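Local coordinates for acetylacetone-cleaving enzyme (Acinetobacter johnsonii, PDB 3BAL), which cleaves acetylacetone with one equivalent of molecular oxygen to give methylglyoxal and acetate, using one iron ion per subunit, at residues I50-A55 and E112-M117; N19-F24 and T34-H39; S61-G66 and G101-K106. All coordinates share one frame; numbering follows the deposited sequence.

Contact 1: I50-A55 and E112-M117; sequences IFNCPA and ESQFYM
The ring of Phe51 lies over one face of the Phe115 ring, displaced toward its rim, with CD1 of Phe51 3.4 Å from CZ of Phe115. The planes are tilted by only 14°, yet they are so offset that little of one ring lies over the other, and their centroids stand 4.8 Å apart. Different first torsions bring them together: Phe115 CG sits between its own backbone N and carbonyl carbon (chi1 77°), which leans the ring over the neighbouring strand, while Phe51 CG lies beside its backbone N (chi1 -49°). Cys53, on the same face of the sheet, brings SG to the edge of the Phe115 ring, 3.9 Å from CE2, a sulfur-aromatic contact made near the ring plane.

Beneath these side chains the strands run antiparallel. Phe51 and Phe115 form one hydrogen-bonded pair, the bond from Phe51 N to Phe115 O measuring 2.8 Å; Cys53 and Ser113 form the next, in which Cys53 N reaches Ser113 O at 2.9 Å. Between the pairs, Phe51 O, which accepts the return bond from Phe115 N, also takes a CA-H contact from Gln114, its CA 3.1 Å away.

The other face carries Ile50, Asn52, Gln114 and Tyr116. The amides of Asn52 and Gln114 lie side by side and nearly coplanar, and Ile50 CD1 packs 4.0 Å from Gln114 CD. Farther along this face, Tyr116 stacks on Phe71 of a second subunit.

The chemistry thus divides by face in this part of the cupin jelly roll: buried aromatic rings and a sulfur look toward the barrel interior, where Phe115 also meets Phe59, whereas the other side combines an amide pair with apolar contacts at the subunit interface.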
ATOM      1  N   ILE A  50      -7.750 -18.198  -1.888  1.00 12.88           N
ATOM      2  CA  ILE A  50      -9.040 -18.603  -2.440  1.00 13.96           C
ATOM      3  C   ILE A  50      -9.686 -19.651  -1.511  1.00 14.02           C
ATOM      4  O   ILE A  50      -8.995 -20.505  -0.953  1.00 14.28           O
ATOM      5  CB  ILE A  50      -8.882 -19.131  -3.903  1.00 14.69           C
ATOM      6  CG1 ILE A  50     -10.254 -19.458  -4.495  1.00 15.50           C
ATOM      7  CG2 ILE A  50      -7.948 -20.334  -3.953  1.00 17.33           C
ATOM      8  CD1 ILE A  50     -10.245 -19.549  -6.016  1.00 15.56           C
ATOM      9  N   PHE A  51     -11.007 -19.575  -1.332  1.00 12.94           N
ATOM     10  CA  PHE A  51     -11.707 -20.485  -0.423  1.00 14.22           C
ATOM     11  C   PHE A  51     -12.921 -21.226  -0.992  1.00 14.77           C
ATOM     12  O   PHE A  51     -13.686 -20.670  -1.785  1.00 14.33           O
ATOM     13  CB  PHE A  51     -12.176 -19.725   0.837  1.00 13.42           C
ATOM     14  CG  PHE A  51     -11.103 -18.891   1.492  1.00 14.33           C
ATOM     15  CD1 PHE A  51     -10.684 -17.691   0.913  1.00 13.02           C
ATOM     16  CD2 PHE A  51     -10.487 -19.321   2.666  1.00 12.53           C
ATOM     17  CE1 PHE A  51      -9.664 -16.929   1.489  1.00 12.90           C
ATOM     18  CE2 PHE A  51      -9.462 -18.569   3.253  1.00 13.89           C
ATOM     19  CZ  PHE A  51      -9.048 -17.368   2.661  1.00 14.81           C
ATOM     20  N   ASN A  52     -13.075 -22.485  -0.578  1.00 14.63           N
ATOM     21  CA  ASN A  52     -14.219 -23.321  -0.960  1.00 15.85           C
ATOM     22  C   ASN A  52     -14.968 -23.551   0.358  1.00 15.54           C
ATOM     23  O   ASN A  52     -14.409 -24.111   1.304  1.00 15.53           O
ATOM     24  CB  ASN A  52     -13.773 -24.664  -1.564  1.00 17.74           C
ATOM     25  CG  ASN A  52     -13.346 -24.543  -3.033  1.00 18.76           C
ATOM     26  OD1 ASN A  52     -13.822 -23.669  -3.765  1.00 19.59           O
ATOM     27  ND2 ASN A  52     -12.469 -25.435  -3.470  1.00 16.99           N
ATOM     28  N   CYS A  53     -16.223 -23.113   0.417  1.00 15.50           N
ATOM     29  CA  CYS A  53     -17.023 -23.208   1.637  1.00 16.07           C
ATOM     30  C   CYS A  53     -18.317 -24.008   1.517  1.00 16.84           C
ATOM     31  O   CYS A  53     -19.190 -23.677   0.717  1.00 17.08           O
ATOM     32  CB  CYS A  53     -17.379 -21.797   2.119  1.00 15.87           C
ATOM     33  SG  CYS A  53     -16.012 -20.627   2.028  1.00 16.44           S
ATOM     34  N   PRO A  54     -18.459 -25.071   2.323  1.00 17.82           N
ATOM     35  CA  PRO A  54     -19.661 -25.911   2.307  1.00 17.64           C
ATOM     36  C   PRO A  54     -20.873 -25.126   2.799  1.00 17.76           C
ATOM     37  O   PRO A  54     -20.736 -24.054   3.400  1.00 18.02           O
ATOM     38  CB  PRO A  54     -19.302 -27.045   3.267  1.00 16.85           C
ATOM     39  CG  PRO A  54     -17.832 -27.158   3.119  1.00 17.39           C
ATOM     40  CD  PRO A  54     -17.400 -25.705   3.124  1.00 18.30           C
ATOM     41  N   ALA A  55     -22.065 -25.656   2.551  1.00 17.27           N
ATOM     42  CA  ALA A  55     -23.269 -24.990   3.015  1.00 17.60           C
ATOM     43  C   ALA A  55     -23.266 -25.046   4.544  1.00 18.07           C
ATOM     44  O   ALA A  55     -22.953 -26.080   5.138  1.00 18.07           O
ATOM     45  CB  ALA A  55     -24.502 -25.687   2.456  1.00 16.90           C
ATOM     46  N   GLU A 112     -23.259 -23.866  -0.741  1.00 20.16           N
ATOM     47  CA  GLU A 112     -21.867 -24.136  -1.113  1.00 20.96           C
ATOM     48  C   GLU A 112     -21.325 -22.983  -1.960  1.00 19.35           C
ATOM     49  O   GLU A 112     -21.866 -22.672  -3.023  1.00 18.67           O
ATOM     50  CB  GLU A 112     -21.737 -25.441  -1.884  1.00 24.38           C
ATOM     51  CG  GLU A 112     -20.282 -25.816  -2.110  1.00 30.28           C
ATOM     52  CD  GLU A 112     -20.088 -27.296  -2.331  1.00 36.42           C
ATOM     53  OE1 GLU A 112     -20.600 -27.822  -3.347  1.00 38.11           O
ATOM     54  OE2 GLU A 112     -19.421 -27.935  -1.482  1.00 38.84           O
ATOM     55  N   SER A 113     -20.236 -22.368  -1.496  1.00 18.27           N
ATOM     56  CA  SER A 113     -19.657 -21.208  -2.167  1.00 15.55           C
ATOM     57  C   SER A 113     -18.146 -21.256  -2.429  1.00 15.76           C
ATOM     58  O   SER A 113     -17.442 -22.171  -1.996  1.00 14.56           O
ATOM     59  CB  SER A 113     -19.964 -19.958  -1.328  1.00 13.84           C
ATOM     60  OG  SER A 113     -21.303 -19.958  -0.868  1.00 11.03           O
ATOM     61  N   GLN A 114     -17.670 -20.239  -3.146  1.00 15.23           N
ATOM     62  CA  GLN A 114     -16.249 -20.063  -3.443  1.00 14.62           C
ATOM     63  C   GLN A 114     -15.976 -18.562  -3.593  1.00 14.64           C
ATOM     64  O   GLN A 114     -16.772 -17.835  -4.194  1.00 12.65           O
ATOM     65  CB  GLN A 114     -15.832 -20.787  -4.741  1.00 16.40           C
ATOM     66  CG  GLN A 114     -14.362 -20.500  -5.150  1.00 18.36           C
ATOM     67  CD  GLN A 114     -13.904 -21.212  -6.427  1.00 20.38           C
ATOM     68  OE1 GLN A 114     -13.553 -22.397  -6.407  1.00 20.13           O
ATOM     69  NE2 GLN A 114     -13.899 -20.484  -7.543  1.00 17.93           N
ATOM     70  N   PHE A 115     -14.869 -18.098  -3.018  1.00 13.46           N
ATOM     71  CA  PHE A 115     -14.486 -16.698  -3.132  1.00 13.50           C
ATOM     72  C   PHE A 115     -12.965 -16.513  -3.070  1.00 13.11           C
ATOM     73  O   PHE A 115     -12.256 -17.236  -2.362  1.00 13.14           O
ATOM     74  CB  PHE A 115     -15.197 -15.838  -2.062  1.00 12.96           C
ATOM     75  CG  PHE A 115     -14.614 -15.956  -0.673  1.00 14.80           C
ATOM     76  CD1 PHE A 115     -13.668 -15.043  -0.222  1.00 14.73           C
ATOM     77  CD2 PHE A 115     -15.036 -16.960   0.193  1.00 15.32           C
ATOM     78  CE1 PHE A 115     -13.149 -15.125   1.077  1.00 16.22           C
ATOM     79  CE2 PHE A 115     -14.525 -17.052   1.490  1.00 16.34           C
ATOM     80  CZ  PHE A 115     -13.583 -16.132   1.932  1.00 15.03           C
ATOM     81  N   TYR A 116     -12.494 -15.546  -3.855  1.00 13.03           N
ATOM     82  CA  TYR A 116     -11.090 -15.162  -3.973  1.00 11.88           C
ATOM     83  C   TYR A 116     -10.962 -13.840  -3.197  1.00 13.06           C
ATOM     84  O   TYR A 116     -11.842 -12.987  -3.292  1.00 11.60           O
ATOM     85  CB  TYR A 116     -10.771 -14.944  -5.460  1.00 11.13           C
ATOM     86  CG  TYR A 116      -9.468 -14.226  -5.763  1.00 12.14           C
ATOM     87  CD1 TYR A 116      -8.289 -14.937  -5.993  1.00 10.33           C
ATOM     88  CD2 TYR A 116      -9.422 -12.829  -5.857  1.00 12.53           C
ATOM     89  CE1 TYR A 116      -7.093 -14.268  -6.319  1.00 12.57           C
ATOM     90  CE2 TYR A 116      -8.234 -12.157  -6.177  1.00 12.32           C
ATOM     91  CZ  TYR A 116      -7.078 -12.882  -6.410  1.00 11.47           C
ATOM     92  OH  TYR A 116      -5.913 -12.226  -6.744  1.00 11.95           O
ATOM     93  N   MET A 117      -9.883 -13.658  -2.441  1.00 11.83           N
ATOM     94  CA  MET A 117      -9.734 -12.426  -1.677  1.00 13.09           C
ATOM     95  C   MET A 117      -8.280 -12.018  -1.426  1.00 14.12           C
ATOM     96  O   MET A 117      -7.398 -12.866  -1.228  1.00 14.53           O
ATOM     97  CB  MET A 117     -10.481 -12.576  -0.341  1.00 12.10           C
ATOM     98  CG  MET A 117     -10.528 -11.337   0.551  1.00 12.33           C
ATOM     99  SD  MET A 117     -11.864 -11.465   1.802  1.00 15.64           S
ATOM    100  CE  MET A 117     -11.911  -9.782   2.485  1.00 11.87           C
TER

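Contact 2: N19-F24 and T34-H39; sequences NNYVPF and TWQLLH
An antiparallel edge pairing of the jelly roll joins 19-24 to 34-39, where the short strand 22-23 borders the start of strand 34-41. Val22 and Trp35 are the hydrogen-bonded pair: Val22 N reaches Trp35 O at 3.0 Å, and Trp35 N returns to Val22 O at 2.8 Å. Phe24 then turns its edge onto the face of the Trp35 five-membered ring, CD1 of Phe24 lying 3.7 Å from CD1 of Trp35 and the planes 88° apart, a T-shaped pair. The indole folds back toward strand 22-23 because its CG lies between the backbone N and the carbonyl carbon (chi1 75°). Its NE1 donates to a water 3.0 Å away in the indole plane, and that water donates in turn to Pro23 O. Tyr21 presents a ring face to Gln36, whose CG makes a CH-pi contact 4.1 Å from the ring centroid; the amide stands almost upright on the ring, with NE2 3.1 Å from Tyr21 CD1 and weakly hydrogen-bonded to Ser17 O. A second water bridges Asn20 ND2 and Gln36 OE1, while Asn20 OD1 bonds to Lys149 NZ.

Strand 46-53 flanks strand 34-41 on the side away from 22-23, and Trp35 packs there on Phe51. Helix 138-148 meets Val22 and Gln36 through Trp145.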
ATOM      1  N   ASN A  19      -6.671 -30.369  -6.399  1.00 23.87           N
ATOM      2  CA  ASN A  19      -5.794 -31.165  -5.548  1.00 26.20           C
ATOM      3  C   ASN A  19      -5.052 -30.412  -4.457  1.00 24.38           C
ATOM      4  O   ASN A  19      -4.577 -31.030  -3.510  1.00 24.94           O
ATOM      5  CB  ASN A  19      -4.754 -31.881  -6.410  1.00 30.97           C
ATOM      6  CG  ASN A  19      -5.363 -32.934  -7.294  1.00 38.71           C
ATOM      7  OD1 ASN A  19      -4.682 -33.508  -8.151  1.00 43.85           O
ATOM      8  ND2 ASN A  19      -6.656 -33.208  -7.093  1.00 40.21           N
ATOM      9  N   ASN A  20      -4.945 -29.093  -4.582  1.00 22.50           N
ATOM     10  CA  ASN A  20      -4.209 -28.313  -3.598  1.00 21.26           C
ATOM     11  C   ASN A  20      -4.996 -27.612  -2.507  1.00 20.34           C
ATOM     12  O   ASN A  20      -4.416 -26.903  -1.686  1.00 20.35           O
ATOM     13  CB  ASN A  20      -3.302 -27.307  -4.305  1.00 21.46           C
ATOM     14  CG  ASN A  20      -2.193 -27.984  -5.068  1.00 23.17           C
ATOM     15  OD1 ASN A  20      -1.749 -29.075  -4.694  1.00 22.83           O
ATOM     16  ND2 ASN A  20      -1.724 -27.345  -6.130  1.00 22.09           N
ATOM     17  N   TYR A  21      -6.308 -27.796  -2.487  1.00 19.64           N
ATOM     18  CA  TYR A  21      -7.102 -27.194  -1.432  1.00 20.26           C
ATOM     19  C   TYR A  21      -6.887 -28.051  -0.183  1.00 21.01           C
ATOM     20  O   TYR A  21      -6.923 -29.280  -0.258  1.00 20.75           O
ATOM     21  CB  TYR A  21      -8.586 -27.173  -1.806  1.00 18.62           C
ATOM     22  CG  TYR A  21      -8.974 -26.070  -2.782  1.00 19.71           C
ATOM     23  CD1 TYR A  21      -8.950 -26.278  -4.169  1.00 18.01           C
ATOM     24  CD2 TYR A  21      -9.373 -24.812  -2.313  1.00 18.03           C
ATOM     25  CE1 TYR A  21      -9.320 -25.265  -5.058  1.00 15.31           C
ATOM     26  CE2 TYR A  21      -9.740 -23.794  -3.191  1.00 17.40           C
ATOM     27  CZ  TYR A  21      -9.712 -24.028  -4.562  1.00 17.38           C
ATOM     28  OH  TYR A  21     -10.085 -23.016  -5.420  1.00 17.47           O
ATOM     29  N   VAL A  22      -6.636 -27.406   0.954  1.00 20.10           N
ATOM     30  CA  VAL A  22      -6.430 -28.118   2.216  1.00 19.40           C
ATOM     31  C   VAL A  22      -7.423 -27.597   3.256  1.00 20.65           C
ATOM     32  O   VAL A  22      -7.961 -26.497   3.115  1.00 17.68           O
ATOM     33  CB  VAL A  22      -4.989 -27.917   2.775  1.00 18.76           C
ATOM     34  CG1 VAL A  22      -3.967 -28.466   1.804  1.00 18.66           C
ATOM     35  CG2 VAL A  22      -4.727 -26.441   3.063  1.00 16.74           C
ATOM     36  N   PRO A  23      -7.681 -28.384   4.315  1.00 20.98           N
ATOM     37  CA  PRO A  23      -8.617 -27.950   5.358  1.00 21.83           C
ATOM     38  C   PRO A  23      -8.132 -26.669   6.046  1.00 22.20           C
ATOM     39  O   PRO A  23      -6.952 -26.544   6.376  1.00 21.32           O
ATOM     40  CB  PRO A  23      -8.646 -29.143   6.317  1.00 21.82           C
ATOM     41  CG  PRO A  23      -8.366 -30.314   5.418  1.00 21.59           C
ATOM     42  CD  PRO A  23      -7.254 -29.778   4.541  1.00 22.54           C
ATOM     43  N   PHE A  24      -9.046 -25.723   6.242  1.00 21.80           N
ATOM     44  CA  PHE A  24      -8.746 -24.457   6.907  1.00 21.44           C
ATOM     45  C   PHE A  24      -8.755 -24.786   8.405  1.00 22.00           C
ATOM     46  O   PHE A  24      -9.601 -25.557   8.858  1.00 22.01           O
ATOM     47  CB  PHE A  24      -9.837 -23.435   6.575  1.00 20.98           C
ATOM     48  CG  PHE A  24      -9.513 -22.033   7.005  1.00 20.50           C
ATOM     49  CD1 PHE A  24      -8.549 -21.292   6.332  1.00 19.99           C
ATOM     50  CD2 PHE A  24     -10.169 -21.454   8.089  1.00 18.86           C
ATOM     51  CE1 PHE A  24      -8.238 -19.993   6.729  1.00 20.04           C
ATOM     52  CE2 PHE A  24      -9.866 -20.157   8.492  1.00 17.75           C
ATOM     53  CZ  PHE A  24      -8.898 -19.425   7.809  1.00 18.10           C
ATOM     54  N   THR A  34     -12.219 -25.300   3.028  1.00 16.93           N
ATOM     55  CA  THR A  34     -10.905 -25.653   2.498  1.00 16.13           C
ATOM     56  C   THR A  34     -10.348 -24.417   1.794  1.00 16.54           C
ATOM     57  O   THR A  34     -11.111 -23.547   1.363  1.00 17.56           O
ATOM     58  CB  THR A  34     -10.981 -26.867   1.519  1.00 15.82           C
ATOM     59  OG1 THR A  34     -12.000 -26.646   0.534  1.00 16.72           O
ATOM     60  CG2 THR A  34     -11.283 -28.151   2.288  1.00 14.06           C
ATOM     61  N   TRP A  35      -9.029 -24.312   1.691  1.00 15.17           N
ATOM     62  CA  TRP A  35      -8.456 -23.130   1.058  1.00 15.56           C
ATOM     63  C   TRP A  35      -7.117 -23.377   0.394  1.00 16.11           C
ATOM     64  O   TRP A  35      -6.596 -24.494   0.405  1.00 14.86           O
ATOM     65  CB  TRP A  35      -8.288 -22.002   2.095  1.00 15.76           C
ATOM     66  CG  TRP A  35      -7.124 -22.217   3.056  1.00 17.12           C
ATOM     67  CD1 TRP A  35      -6.861 -23.343   3.785  1.00 17.74           C
ATOM     68  CD2 TRP A  35      -6.070 -21.291   3.364  1.00 18.19           C
ATOM     69  NE1 TRP A  35      -5.711 -23.179   4.521  1.00 18.53           N
ATOM     70  CE2 TRP A  35      -5.203 -21.931   4.280  1.00 18.24           C
ATOM     71  CE3 TRP A  35      -5.771 -19.983   2.955  1.00 16.29           C
ATOM     72  CZ2 TRP A  35      -4.057 -21.308   4.791  1.00 17.45           C
ATOM     73  CZ3 TRP A  35      -4.631 -19.365   3.467  1.00 16.41           C
ATOM     74  CH2 TRP A  35      -3.789 -20.030   4.372  1.00 16.87           C
ATOM     75  N   GLN A  36      -6.587 -22.302  -0.187  1.00 16.45           N
ATOM     76  CA  GLN A  36      -5.291 -22.284  -0.857  1.00 18.55           C
ATOM     77  C   GLN A  36      -4.683 -20.887  -0.747  1.00 18.10           C
ATOM     78  O   GLN A  36      -5.331 -19.901  -1.101  1.00 17.37           O
ATOM     79  CB  GLN A  36      -5.407 -22.603  -2.355  1.00 19.31           C
ATOM     80  CG  GLN A  36      -5.470 -24.077  -2.719  1.00 20.82           C
ATOM     81  CD  GLN A  36      -5.240 -24.304  -4.206  1.00 21.13           C
ATOM     82  OE1 GLN A  36      -4.210 -23.888  -4.756  1.00 19.40           O
ATOM     83  NE2 GLN A  36      -6.192 -24.966  -4.864  1.00 17.81           N
ATOM     84  N   LEU A  37      -3.450 -20.810  -0.248  1.00 16.55           N
ATOM     85  CA  LEU A  37      -2.739 -19.547  -0.161  1.00 15.07           C
ATOM     86  C   LEU A  37      -2.135 -19.385  -1.560  1.00 15.31           C
ATOM     87  O   LEU A  37      -1.470 -20.301  -2.061  1.00 15.40           O
ATOM     88  CB  LEU A  37      -1.631 -19.615   0.895  1.00 13.72           C
ATOM     89  CG  LEU A  37      -0.799 -18.332   1.073  1.00 15.64           C
ATOM     90  CD1 LEU A  37      -1.690 -17.178   1.537  1.00 12.76           C
ATOM     91  CD2 LEU A  37       0.307 -18.587   2.089  1.00 14.43           C
ATOM     92  N   LEU A  38      -2.377 -18.232  -2.191  1.00 13.15           N
ATOM     93  CA  LEU A  38      -1.899 -17.968  -3.546  1.00 12.01           C
ATOM     94  C   LEU A  38      -0.676 -17.063  -3.656  1.00 13.31           C
ATOM     95  O   LEU A  38       0.138 -17.222  -4.568  1.00 11.92           O
ATOM     96  CB  LEU A  38      -3.035 -17.358  -4.375  1.00 10.85           C
ATOM     97  CG  LEU A  38      -4.296 -18.214  -4.519  1.00 10.70           C
ATOM     98  CD1 LEU A  38      -5.395 -17.401  -5.170  1.00 10.45           C
ATOM     99  CD2 LEU A  38      -3.985 -19.458  -5.343  1.00 11.47           C
ATOM    100  N   HIS A  39      -0.553 -16.107  -2.737  1.00 14.44           N
ATOM    101  CA  HIS A  39       0.571 -15.175  -2.768  1.00 14.73           C
ATOM    102  C   HIS A  39       0.770 -14.407  -1.467  1.00 15.84           C
ATOM    103  O   HIS A  39      -0.183 -14.102  -0.742  1.00 14.37           O
ATOM    104  CB  HIS A  39       0.385 -14.181  -3.923  1.00 13.13           C
ATOM    105  CG  HIS A  39       1.395 -13.075  -3.949  1.00 11.20           C
ATOM    106  ND1 HIS A  39       1.182 -11.856  -3.343  1.00 12.04           N
ATOM    107  CD2 HIS A  39       2.620 -13.001  -4.520  1.00 11.07           C
ATOM    108  CE1 HIS A  39       2.230 -11.078  -3.542  1.00 10.08           C
ATOM    109  NE2 HIS A  39       3.117 -11.748  -4.253  1.00 13.14           N
TER
HETATM  110  O   HOH W   1      -3.229 -25.035  -6.926  1.00 15.75           O
HETATM  111  O   HOH W   2      -4.478 -24.875   6.687  1.00 23.84           O

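Contact 3: S61-G66 and G101-K106; sequences SHIHAG and GALHGK. With ZN (zinc ion), chain E.
Three histidines, from the end of strand 57-64 and the short strand 103-104, converge on one zinc ion, so the contact is closed by a metal as well as by backbone hydrogen bonds. His62 and His64 bind through NE2, at 2.2 Å and 2.1 Å from zinc, but His104 uses ND1, at 2.1 Å from the metal. With CG beside its backbone N (chi1 -64°), His104 swings its near ring nitrogen directly to the ion. His104 CB lies over one face of the His62 ring, 3.9 Å from the ring centroid. The His62 and His104 planes are nearly perpendicular, at 89°.

Backbone pairing holds the ligands in register. His104 N meets His62 O at 2.9 Å, and His64 N reaches Ala102 O at 3.0 Å. At one end of the pairing Ser61 OG donates to a lone pair of Gly105 O. On the other face of the sheet, Ile63 CG1 and Leu103 CD1 pack tightly, 3.4 Å apart.

The second ring nitrogens are engaged too: His62 ND1 bonds to Ala60 O and His104 NE2 to Glu98. Together with the metal bonds, these second-shell contacts hold both imidazoles in their rotation, and the Glu98 carboxylate would probably make His104 a stronger donor to the metal, which is iron in the working enzyme.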
ATOM      1  N   SER A  61     -14.871 -15.167  14.657  1.00 13.22           N
ATOM      2  CA  SER A  61     -14.911 -13.709  14.771  1.00 14.17           C
ATOM      3  C   SER A  61     -13.560 -13.027  14.593  1.00 14.90           C
ATOM      4  O   SER A  61     -12.569 -13.419  15.208  1.00 16.67           O
ATOM      5  CB  SER A  61     -15.494 -13.301  16.128  1.00 14.83           C
ATOM      6  OG  SER A  61     -16.830 -13.751  16.259  1.00 17.24           O
ATOM      7  N   HIS A  62     -13.525 -11.986  13.767  1.00 14.01           N
ATOM      8  CA  HIS A  62     -12.281 -11.277  13.530  1.00 13.50           C
ATOM      9  C   HIS A  62     -12.490  -9.849  13.053  1.00 14.48           C
ATOM     10  O   HIS A  62     -13.579  -9.464  12.623  1.00 15.02           O
ATOM     11  CB  HIS A  62     -11.452 -12.011  12.486  1.00 12.78           C
ATOM     12  CG  HIS A  62     -12.154 -12.182  11.174  1.00 13.10           C
ATOM     13  ND1 HIS A  62     -13.070 -13.186  10.942  1.00 11.71           N
ATOM     14  CD2 HIS A  62     -12.098 -11.453  10.031  1.00 13.25           C
ATOM     15  CE1 HIS A  62     -13.550 -13.068   9.714  1.00 12.99           C
ATOM     16  NE2 HIS A  62     -12.976 -12.025   9.141  1.00 12.01           N
ATOM     17  N   ILE A  63     -11.413  -9.079  13.122  1.00 15.25           N
ATOM     18  CA  ILE A  63     -11.408  -7.691  12.694  1.00 14.39           C
ATOM     19  C   ILE A  63     -10.333  -7.532  11.612  1.00 14.08           C
ATOM     20  O   ILE A  63      -9.235  -8.077  11.741  1.00 12.40           O
ATOM     21  CB  ILE A  63     -11.062  -6.754  13.875  1.00 12.85           C
ATOM     22  CG1 ILE A  63     -12.150  -6.841  14.946  1.00 11.85           C
ATOM     23  CG2 ILE A  63     -10.896  -5.326  13.372  1.00 11.91           C
ATOM     24  CD1 ILE A  63     -11.850  -6.063  16.206  1.00 10.47           C
ATOM     25  N   HIS A  64     -10.663  -6.807  10.544  1.00 13.87           N
ATOM     26  CA  HIS A  64      -9.716  -6.546   9.460  1.00 12.81           C
ATOM     27  C   HIS A  64      -8.869  -5.334   9.831  1.00 13.81           C
ATOM     28  O   HIS A  64      -9.387  -4.227   9.993  1.00 11.94           O
ATOM     29  CB  HIS A  64     -10.459  -6.268   8.151  1.00 13.33           C
ATOM     30  CG  HIS A  64     -11.033  -7.494   7.521  1.00 13.04           C
ATOM     31  ND1 HIS A  64     -10.468  -8.100   6.418  1.00 14.07           N
ATOM     32  CD2 HIS A  64     -12.077  -8.275   7.887  1.00 12.05           C
ATOM     33  CE1 HIS A  64     -11.137  -9.205   6.135  1.00 12.70           C
ATOM     34  NE2 HIS A  64     -12.118  -9.334   7.011  1.00 13.09           N
ATOM     35  N   ALA A  65      -7.566  -5.546   9.985  1.00 13.68           N
ATOM     36  CA  ALA A  65      -6.665  -4.458  10.344  1.00 13.12           C
ATOM     37  C   ALA A  65      -6.479  -3.479   9.177  1.00 12.99           C
ATOM     38  O   ALA A  65      -6.209  -2.293   9.386  1.00 12.28           O
ATOM     39  CB  ALA A  65      -5.320  -5.032  10.774  1.00 13.96           C
ATOM     40  N   GLY A  66      -6.615  -3.993   7.955  1.00 11.28           N
ATOM     41  CA  GLY A  66      -6.463  -3.177   6.763  1.00 11.15           C
ATOM     42  C   GLY A  66      -7.523  -3.543   5.739  1.00 12.91           C
ATOM     43  O   GLY A  66      -8.318  -4.450   5.983  1.00 12.50           O
ATOM     44  N   GLY A 101     -10.836  -2.055   9.891  1.00 15.57           N
ATOM     45  CA  GLY A 101     -11.707  -1.903  11.046  1.00 14.63           C
ATOM     46  C   GLY A 101     -12.973  -2.743  10.972  1.00 16.05           C
ATOM     47  O   GLY A 101     -13.663  -2.910  11.978  1.00 16.79           O
ATOM     48  N   ALA A 102     -13.278  -3.275   9.790  1.00 14.38           N
ATOM     49  CA  ALA A 102     -14.477  -4.084   9.599  1.00 14.29           C
ATOM     50  C   ALA A 102     -14.531  -5.254  10.581  1.00 14.83           C
ATOM     51  O   ALA A 102     -13.598  -6.044  10.674  1.00 13.68           O
ATOM     52  CB  ALA A 102     -14.546  -4.594   8.165  1.00 12.32           C
ATOM     53  N   LEU A 103     -15.638  -5.350  11.310  1.00 15.93           N
ATOM     54  CA  LEU A 103     -15.836  -6.418  12.289  1.00 17.53           C
ATOM     55  C   LEU A 103     -16.714  -7.526  11.711  1.00 16.27           C
ATOM     56  O   LEU A 103     -17.888  -7.302  11.413  1.00 15.34           O
ATOM     57  CB  LEU A 103     -16.498  -5.859  13.547  1.00 20.06           C
ATOM     58  CG  LEU A 103     -16.814  -6.854  14.659  1.00 23.49           C
ATOM     59  CD1 LEU A 103     -15.530  -7.467  15.201  1.00 25.46           C
ATOM     60  CD2 LEU A 103     -17.556  -6.133  15.772  1.00 28.98           C
ATOM     61  N   HIS A 104     -16.140  -8.718  11.563  1.00 14.63           N
ATOM     62  CA  HIS A 104     -16.871  -9.860  11.022  1.00 14.01           C
ATOM     63  C   HIS A 104     -17.071 -10.949  12.074  1.00 14.41           C
ATOM     64  O   HIS A 104     -16.250 -11.864  12.213  1.00 12.74           O
ATOM     65  CB  HIS A 104     -16.124 -10.418   9.811  1.00 14.68           C
ATOM     66  CG  HIS A 104     -16.030  -9.455   8.668  1.00 15.61           C
ATOM     67  ND1 HIS A 104     -15.120  -9.605   7.643  1.00 14.54           N
ATOM     68  CD2 HIS A 104     -16.746  -8.342   8.374  1.00 15.65           C
ATOM     69  CE1 HIS A 104     -15.281  -8.627   6.768  1.00 16.21           C
ATOM     70  NE2 HIS A 104     -16.261  -7.849   7.187  1.00 14.49           N
ATOM     71  N   GLY A 105     -18.185 -10.839  12.800  1.00 14.24           N
ATOM     72  CA  GLY A 105     -18.513 -11.782  13.857  1.00 13.97           C
ATOM     73  C   GLY A 105     -18.623 -13.226  13.419  1.00 14.75           C
ATOM     74  O   GLY A 105     -18.052 -14.116  14.056  1.00 15.16           O
ATOM     75  N   LYS A 106     -19.359 -13.467  12.340  1.00 13.91           N
ATOM     76  CA  LYS A 106     -19.530 -14.823  11.831  1.00 15.60           C
ATOM     77  C   LYS A 106     -19.892 -14.830  10.332  1.00 15.89           C
ATOM     78  O   LYS A 106     -21.035 -15.105   9.967  1.00 16.41           O
ATOM     79  CB  LYS A 106     -20.619 -15.537  12.654  1.00 15.28           C
ATOM     80  CG  LYS A 106     -20.732 -17.041  12.412  1.00 18.87           C
ATOM     81  CD  LYS A 106     -21.775 -17.663  13.328  1.00 21.10           C
ATOM     82  CE  LYS A 106     -21.883 -19.159  13.097  1.00 26.53           C
ATOM     83  NZ  LYS A 106     -22.965 -19.800  13.898  1.00 28.59           N
TER
HETATM   84 ZN    ZN E 154     -13.492 -10.858   7.299  1.00 18.23          ZN

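Contacts 1 and 2 are alternate seams of one antiparallel sheet, whose order begins 22-23, 34-41, 46-53, 113-120; the pairing of 34-41 with 46-53 separates them. Their centres are 11 Å apart, and Asn52 N to Thr34 O, 3.0 Å, probably a hydrogen bond, helps join them. Contact 3 belongs to the other large sheet of the cupin fold, its centre 18 Å from that of contact 1 and 21 Å from that of contact 2. Along the chain contact 2 closes first, and contact 3 is nested within the loop closed by contact 1. Met117 touches His64, linking contact 1 to the metal site. The principle is familiar: segments far apart in sequence meet in two facing sheets, one supplying the metal ligands.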